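Side-chain contacts in probable sugar ABC transporter, sugar-binding protein (Streptococcus pneumoniae, PDB 2W7Y), which binds the blood group A-trisaccharide and probably delivers such glycans to an ABC transporter for uptake: residues A[39-44]-A[91-96]; A[64-69]-A[322-327]. All blocks are in the same frame, centred on the assembly; numbering follows the deposited sequence.

Contact 1 of 2, residues A[39-44]-A[91-96]; sequences VLEFYH and NNKVAS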
loop_
_atom_site.group_PDB
_atom_site.type_symbol
_atom_site.label_atom_id
_atom_site.label_comp_id
_atom_site.label_asym_id
_atom_site.label_seq_id
_atom_site.Cartn_x
_atom_site.Cartn_y
_atom_site.Cartn_z
ATOM N N VAL A 39 -27.650 -6.891 -12.751
ATOM C CA VAL A 39 -26.739 -7.227 -11.655
ATOM C C VAL A 39 -25.436 -6.437 -11.772
ATOM O O VAL A 39 -24.762 -6.479 -12.806
ATOM C CB VAL A 39 -26.430 -8.752 -11.617
ATOM C CG1 VAL A 39 -25.416 -9.083 -10.525
ATOM C CG2 VAL A 39 -27.711 -9.564 -11.420
ATOM N N LEU A 40 -25.098 -5.709 -10.710
ATOM C CA LEU A 40 -23.815 -5.021 -10.618
ATOM C C LEU A 40 -22.827 -5.880 -9.824
ATOM O O LEU A 40 -22.955 -6.027 -8.600
ATOM C CB LEU A 40 -23.981 -3.641 -9.972
ATOM C CG LEU A 40 -22.741 -2.744 -9.877
ATOM C CD1 LEU A 40 -22.414 -2.099 -11.219
ATOM C CD2 LEU A 40 -22.934 -1.682 -8.817
ATOM N N GLU A 41 -21.849 -6.445 -10.534
ATOM C CA GLU A 41 -20.847 -7.328 -9.938
ATOM C C GLU A 41 -19.698 -6.533 -9.309
ATOM O O GLU A 41 -19.039 -5.740 -9.983
ATOM C CB GLU A 41 -20.327 -8.342 -10.977
ATOM C CG GLU A 41 -19.549 -7.736 -12.153
ATOM C CD GLU A 41 -19.260 -8.716 -13.292
ATOM O OE1 GLU A 41 -18.516 -8.333 -14.229
ATOM O OE2 GLU A 41 -19.778 -9.856 -13.257
ATOM N N PHE A 42 -19.472 -6.744 -8.014
ATOM C CA PHE A 42 -18.417 -6.035 -7.294
ATOM C C PHE A 42 -17.330 -6.986 -6.800
ATOM O O PHE A 42 -17.574 -7.820 -5.933
ATOM C CB PHE A 42 -19.002 -5.184 -6.150
ATOM C CG PHE A 42 -17.982 -4.732 -5.129
ATOM C CD1 PHE A 42 -16.889 -3.943 -5.503
ATOM C CD2 PHE A 42 -18.114 -5.095 -3.794
ATOM C CE1 PHE A 42 -15.939 -3.528 -4.563
ATOM C CE2 PHE A 42 -17.175 -4.685 -2.845
ATOM C CZ PHE A 42 -16.084 -3.896 -3.230
ATOM N N TYR A 43 -16.131 -6.847 -7.359
ATOM C CA TYR A 43 -15.001 -7.697 -6.992
ATOM C C TYR A 43 -14.125 -7.059 -5.911
ATOM O O TYR A 43 -13.731 -5.897 -6.026
ATOM C CB TYR A 43 -14.174 -8.072 -8.235
ATOM C CG TYR A 43 -14.970 -8.851 -9.259
ATOM C CD1 TYR A 43 -15.613 -8.199 -10.312
ATOM C CD2 TYR A 43 -15.108 -10.237 -9.155
ATOM C CE1 TYR A 43 -16.362 -8.904 -11.242
ATOM C CE2 TYR A 43 -15.860 -10.953 -10.082
ATOM C CZ TYR A 43 -16.485 -10.281 -11.123
ATOM O OH TYR A 43 -17.228 -10.984 -12.050
ATOM N N HIS A 44 -13.837 -7.836 -4.867
ATOM C CA HIS A 44 -12.956 -7.424 -3.763
ATOM C C HIS A 44 -12.091 -8.597 -3.282
ATOM O O HIS A 44 -12.361 -9.748 -3.624
ATOM C CB HIS A 44 -13.779 -6.854 -2.605
ATOM C CG HIS A 44 -14.664 -7.860 -1.938
ATOM N ND1 HIS A 44 -15.957 -8.104 -2.349
ATOM C CD2 HIS A 44 -14.439 -8.687 -0.889
ATOM C CE1 HIS A 44 -16.492 -9.038 -1.582
ATOM N NE2 HIS A 44 -15.593 -9.409 -0.688
ATOM N N ASN A 91 -7.216 -7.323 -15.518
ATOM C CA ASN A 91 -6.401 -7.482 -16.731
ATOM C C ASN A 91 -6.963 -8.473 -17.752
ATOM O O ASN A 91 -6.782 -8.296 -18.963
ATOM C CB ASN A 91 -4.961 -7.875 -16.369
ATOM C CG ASN A 91 -4.242 -6.810 -15.548
ATOM O OD1 ASN A 91 -4.494 -5.611 -15.681
ATOM N ND2 ASN A 91 -3.328 -7.255 -14.697
ATOM N N ASN A 92 -7.631 -9.516 -17.263
ATOM C CA ASN A 92 -8.301 -10.468 -18.145
ATOM C C ASN A 92 -9.507 -9.848 -18.848
ATOM O O ASN A 92 -9.826 -10.216 -19.976
ATOM C CB ASN A 92 -8.705 -11.743 -17.395
ATOM C CG ASN A 92 -7.506 -12.592 -16.981
ATOM O OD1 ASN A 92 -6.418 -12.493 -17.560
ATOM N ND2 ASN A 92 -7.705 -13.436 -15.972
ATOM N N LYS A 93 -10.166 -8.899 -18.187
ATOM C CA LYS A 93 -11.260 -8.165 -18.818
ATOM C C LYS A 93 -10.771 -7.053 -19.748
ATOM O O LYS A 93 -11.337 -6.861 -20.822
ATOM C CB LYS A 93 -12.260 -7.642 -17.780
ATOM C CG LYS A 93 -12.969 -8.757 -17.022
ATOM C CD LYS A 93 -14.381 -8.389 -16.610
ATOM C CE LYS A 93 -15.064 -9.577 -15.939
ATOM N NZ LYS A 93 -16.535 -9.379 -15.737
ATOM N N VAL A 94 -9.715 -6.342 -19.344
ATOM C CA VAL A 94 -9.085 -5.301 -20.179
ATOM C C VAL A 94 -8.655 -5.855 -21.544
ATOM O O VAL A 94 -8.904 -5.230 -22.579
ATOM C CB VAL A 94 -7.902 -4.599 -19.450
ATOM C CG1 VAL A 94 -7.126 -3.674 -20.390
ATOM C CG2 VAL A 94 -8.406 -3.811 -18.252
ATOM N N ALA A 95 -8.013 -7.024 -21.536
ATOM C CA ALA A 95 -7.819 -7.809 -22.754
ATOM C C ALA A 95 -9.193 -8.284 -23.212
ATOM O O ALA A 95 -9.930 -8.885 -22.434
ATOM C CB ALA A 95 -6.898 -8.993 -22.496
ATOM N N SER A 96 -9.529 -8.007 -24.468
ATOM C CA SER A 96 -10.893 -8.169 -25.021
ATOM C C SER A 96 -11.806 -6.960 -24.732
ATOM O O SER A 96 -13.027 -7.033 -24.902
ATOM C CB SER A 96 -11.550 -9.517 -24.647
ATOM O OG SER A 96 -12.065 -9.519 -23.331
#
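K93 and E41 join the two segments through one charged pair, the NZ atom of K93 lying 2.7 Å from OE1 of E41. The ammonium group donates to the syn side of this oxygen, 26° out of the carboxylate plane, and the two side chains meet head-on to span a gap in which the nearest CA atoms, those of Y43 and K93, are 12.4 Å apart. E41 is extended beyond CG, and K93 reaches over with a bend at chi2 (-148°).

Polar support comes from within the strand. The Y43 hydroxyl makes a weak hydrogen bond of 3.0 Å from OH to E41 OE2, so each carboxylate oxygen has its own partner, which should limit rotation of the group. The tyrosine crosses the lysine chain at about a right angle, and at 4.1 Å Y43 OH merely lies beside K93 NZ.

The link is near the surface, with little area buried. Strand 39-44 runs between the parallel strands 76-81 and 102-104, with Y43 packing on T80 and I103 beside it. Helix 86-94 follows strand 76-81 and leads to strand 102-104, passing over strand 39-44, and K93 near its C-terminal end reaches across to E41.

Contact 2 of 2, residues A[64-69]-A[322-327]; sequences DKFAEE and QKLALE
L324 and F66 carry the apolar meeting of the two helical segments, which buries 125 Å² in all. Ahead of them along 322-327, the carbonyls of Q322 and K323 accept the amides of L326 and E327, so the segment presents a regular helical surface to the phenylalanine. L324 then touches F66 twice. Its CD1 methyl lies 3.7 Å from F66 CZ and slightly farther, 3.9 Å, from F66 CE2, while its carbonyl oxygen sits at the ring edge, near the ring plane, 3.6 Å from F66 CZ. The far end of the ring is thus set against both a methyl and a backbone carbonyl of one residue. With CG anti to the backbone N (chi1 175°), F66 sends its ring out toward the other helix, and its side chain and that of L324 lie alongside, pointing in opposing senses.

A325 and L326 turn their CB atoms away from helix 54-69. At E327 the chain faces F66 again, this time mainly with its backbone: E327 O is 3.7 Å from F66 CE1, in an oblique position relative to the ring. Its CB stands farther off, 4.3 Å from F66 CZ.

No hydrogen bond crosses between the segments. The contact is the buried packing of helix 54-69 against helix 319-332, within an aromatic cluster in which F77 of strand 76-81 and F328 both meet F66 edge-to-face. H70 and Y331 also meet the F66 ring, H70 touching L324 and E327 as well. L40 of strand 39-44 packs on L324 and A325 of helix 319-332.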
loop_
_atom_site.group_PDB
_atom_site.type_symbol
_atom_site.label_atom_id
_atom_site.label_comp_id
_atom_site.label_asym_id
_atom_site.label_seq_id
_atom_site.Cartn_x
_atom_site.Cartn_y
_atom_site.Cartn_z
ATOM N N ASP A 64 -22.812 -6.176 1.751
ATOM C CA ASP A 64 -24.157 -6.732 1.556
ATOM C C ASP A 64 -25.235 -5.986 2.350
ATOM O O ASP A 64 -26.428 -6.222 2.166
ATOM C CB ASP A 64 -24.199 -8.260 1.779
ATOM C CG ASP A 64 -23.590 -8.688 3.093
ATOM O OD1 ASP A 64 -23.537 -7.869 4.031
ATOM O OD2 ASP A 64 -23.165 -9.859 3.186
ATOM N N LYS A 65 -24.789 -5.083 3.218
ATOM C CA LYS A 65 -25.643 -4.102 3.875
ATOM C C LYS A 65 -26.037 -3.004 2.879
ATOM O O LYS A 65 -27.160 -2.490 2.922
ATOM C CB LYS A 65 -24.904 -3.538 5.093
ATOM C CG LYS A 65 -25.375 -2.204 5.649
ATOM C CD LYS A 65 -24.581 -1.901 6.916
ATOM C CE LYS A 65 -24.213 -0.433 7.030
ATOM N NZ LYS A 65 -23.184 -0.210 8.089
ATOM N N PHE A 66 -25.108 -2.662 1.984
ATOM C CA PHE A 66 -25.394 -1.786 0.843
ATOM C C PHE A 66 -26.377 -2.461 -0.119
ATOM O O PHE A 66 -27.284 -1.812 -0.638
ATOM C CB PHE A 66 -24.098 -1.407 0.107
ATOM C CG PHE A 66 -24.320 -0.607 -1.154
ATOM C CD1 PHE A 66 -24.384 0.781 -1.111
ATOM C CD2 PHE A 66 -24.459 -1.243 -2.385
ATOM C CE1 PHE A 66 -24.585 1.524 -2.265
ATOM C CE2 PHE A 66 -24.667 -0.504 -3.551
ATOM C CZ PHE A 66 -24.729 0.879 -3.489
ATOM N N ALA A 67 -26.188 -3.759 -0.347
ATOM C CA ALA A 67 -27.058 -4.540 -1.226
ATOM C C ALA A 67 -28.513 -4.562 -0.744
ATOM O O ALA A 67 -29.438 -4.417 -1.546
ATOM C CB ALA A 67 -26.518 -5.952 -1.380
ATOM N N GLU A 68 -28.703 -4.733 0.564
ATOM C CA GLU A 68 -30.035 -4.751 1.178
ATOM C C GLU A 68 -30.679 -3.362 1.195
ATOM O O GLU A 68 -31.906 -3.230 1.171
ATOM C CB GLU A 68 -29.967 -5.324 2.599
ATOM C CG GLU A 68 -29.664 -6.823 2.667
ATOM C CD GLU A 68 -30.717 -7.681 1.974
ATOM O OE1 GLU A 68 -31.921 -7.542 2.301
ATOM O OE2 GLU A 68 -30.335 -8.501 1.105
ATOM N N GLU A 69 -29.828 -2.340 1.233
ATOM C CA GLU A 69 -30.227 -0.937 1.179
ATOM C C GLU A 69 -30.798 -0.587 -0.196
ATOM O O GLU A 69 -31.554 0.378 -0.336
ATOM C CB GLU A 69 -28.992 -0.079 1.450
ATOM C CG GLU A 69 -29.226 1.266 2.086
ATOM C CD GLU A 69 -27.912 1.942 2.435
ATOM O OE1 GLU A 69 -27.561 1.974 3.635
ATOM O OE2 GLU A 69 -27.215 2.416 1.506
ATOM N N GLN A 322 -24.569 2.159 -13.517
ATOM C CA GLN A 322 -23.514 3.160 -13.359
ATOM C C GLN A 322 -23.803 4.089 -12.176
ATOM O O GLN A 322 -22.893 4.443 -11.429
ATOM C CB GLN A 322 -23.313 3.974 -14.643
ATOM C CG GLN A 322 -22.251 5.066 -14.512
ATOM C CD GLN A 322 -21.944 5.771 -15.815
ATOM O OE1 GLN A 322 -21.617 5.138 -16.813
ATOM N NE2 GLN A 322 -22.028 7.098 -15.804
ATOM N N LYS A 323 -25.065 4.477 -12.008
ATOM C CA LYS A 323 -25.428 5.364 -10.902
ATOM C C LYS A 323 -25.511 4.650 -9.550
ATOM O O LYS A 323 -25.316 5.280 -8.516
ATOM C CB LYS A 323 -26.687 6.195 -11.207
ATOM C CG LYS A 323 -27.988 5.423 -11.342
ATOM C CD LYS A 323 -29.171 6.358 -11.638
ATOM C CE LYS A 323 -28.990 7.132 -12.947
ATOM N NZ LYS A 323 -30.262 7.765 -13.413
ATOM N N LEU A 324 -25.782 3.347 -9.564
ATOM C CA LEU A 324 -25.729 2.535 -8.348
ATOM C C LEU A 324 -24.279 2.306 -7.912
ATOM O O LEU A 324 -23.979 2.265 -6.712
ATOM C CB LEU A 324 -26.440 1.189 -8.544
ATOM C CG LEU A 324 -26.361 0.188 -7.381
ATOM C CD1 LEU A 324 -27.266 0.600 -6.231
ATOM C CD2 LEU A 324 -26.688 -1.222 -7.843
ATOM N N ALA A 325 -23.392 2.154 -8.893
ATOM C CA ALA A 325 -21.959 2.006 -8.642
ATOM C C ALA A 325 -21.355 3.267 -8.024
ATOM O O ALA A 325 -20.505 3.179 -7.141
ATOM C CB ALA A 325 -21.240 1.640 -9.920
ATOM N N LEU A 326 -21.797 4.433 -8.496
ATOM C CA LEU A 326 -21.381 5.717 -7.927
ATOM C C LEU A 326 -21.993 5.920 -6.544
ATOM O O LEU A 326 -21.359 6.513 -5.663
ATOM C CB LEU A 326 -21.734 6.879 -8.863
ATOM C CG LEU A 326 -20.900 7.021 -10.145
ATOM C CD1 LEU A 326 -21.586 7.947 -11.141
ATOM C CD2 LEU A 326 -19.476 7.495 -9.857
ATOM N N GLU A 327 -23.217 5.420 -6.360
ATOM C CA GLU A 327 -23.851 5.363 -5.037
ATOM C C GLU A 327 -23.029 4.509 -4.059
ATOM O O GLU A 327 -22.967 4.817 -2.870
ATOM C CB GLU A 327 -25.293 4.844 -5.135
ATOM C CG GLU A 327 -26.292 5.834 -5.767
ATOM C CD GLU A 327 -27.649 5.208 -6.107
ATOM O OE1 GLU A 327 -28.148 4.383 -5.314
ATOM O OE2 GLU A 327 -28.235 5.547 -7.164
#

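Overall arrangement
Contacts 1 and 2 have centres about 17 Å apart and lie by the same four-stranded mixed sheet, contact 1 through strand 39-44 itself and contact 2 through helices packed on it. Along the chain their segments alternate: 39-44, 64-69, 91-96, then 322-327 much later. Helix 54-69 connects the adjacent parallel strands 39-44 and 76-81 in a beta-alpha-beta unit. Strand 39-44 is shared ground, since E41 and Y43 serve contact 1 whereas L40 meets contact 2, its CD2 lying 3.8 Å from A325 CA. Contact 1 ties helix 86-94 to the sheet at the surface, while contact 2 is buried in the lobe. The side chain of Y43 lies about 10 Å from the bound fucose.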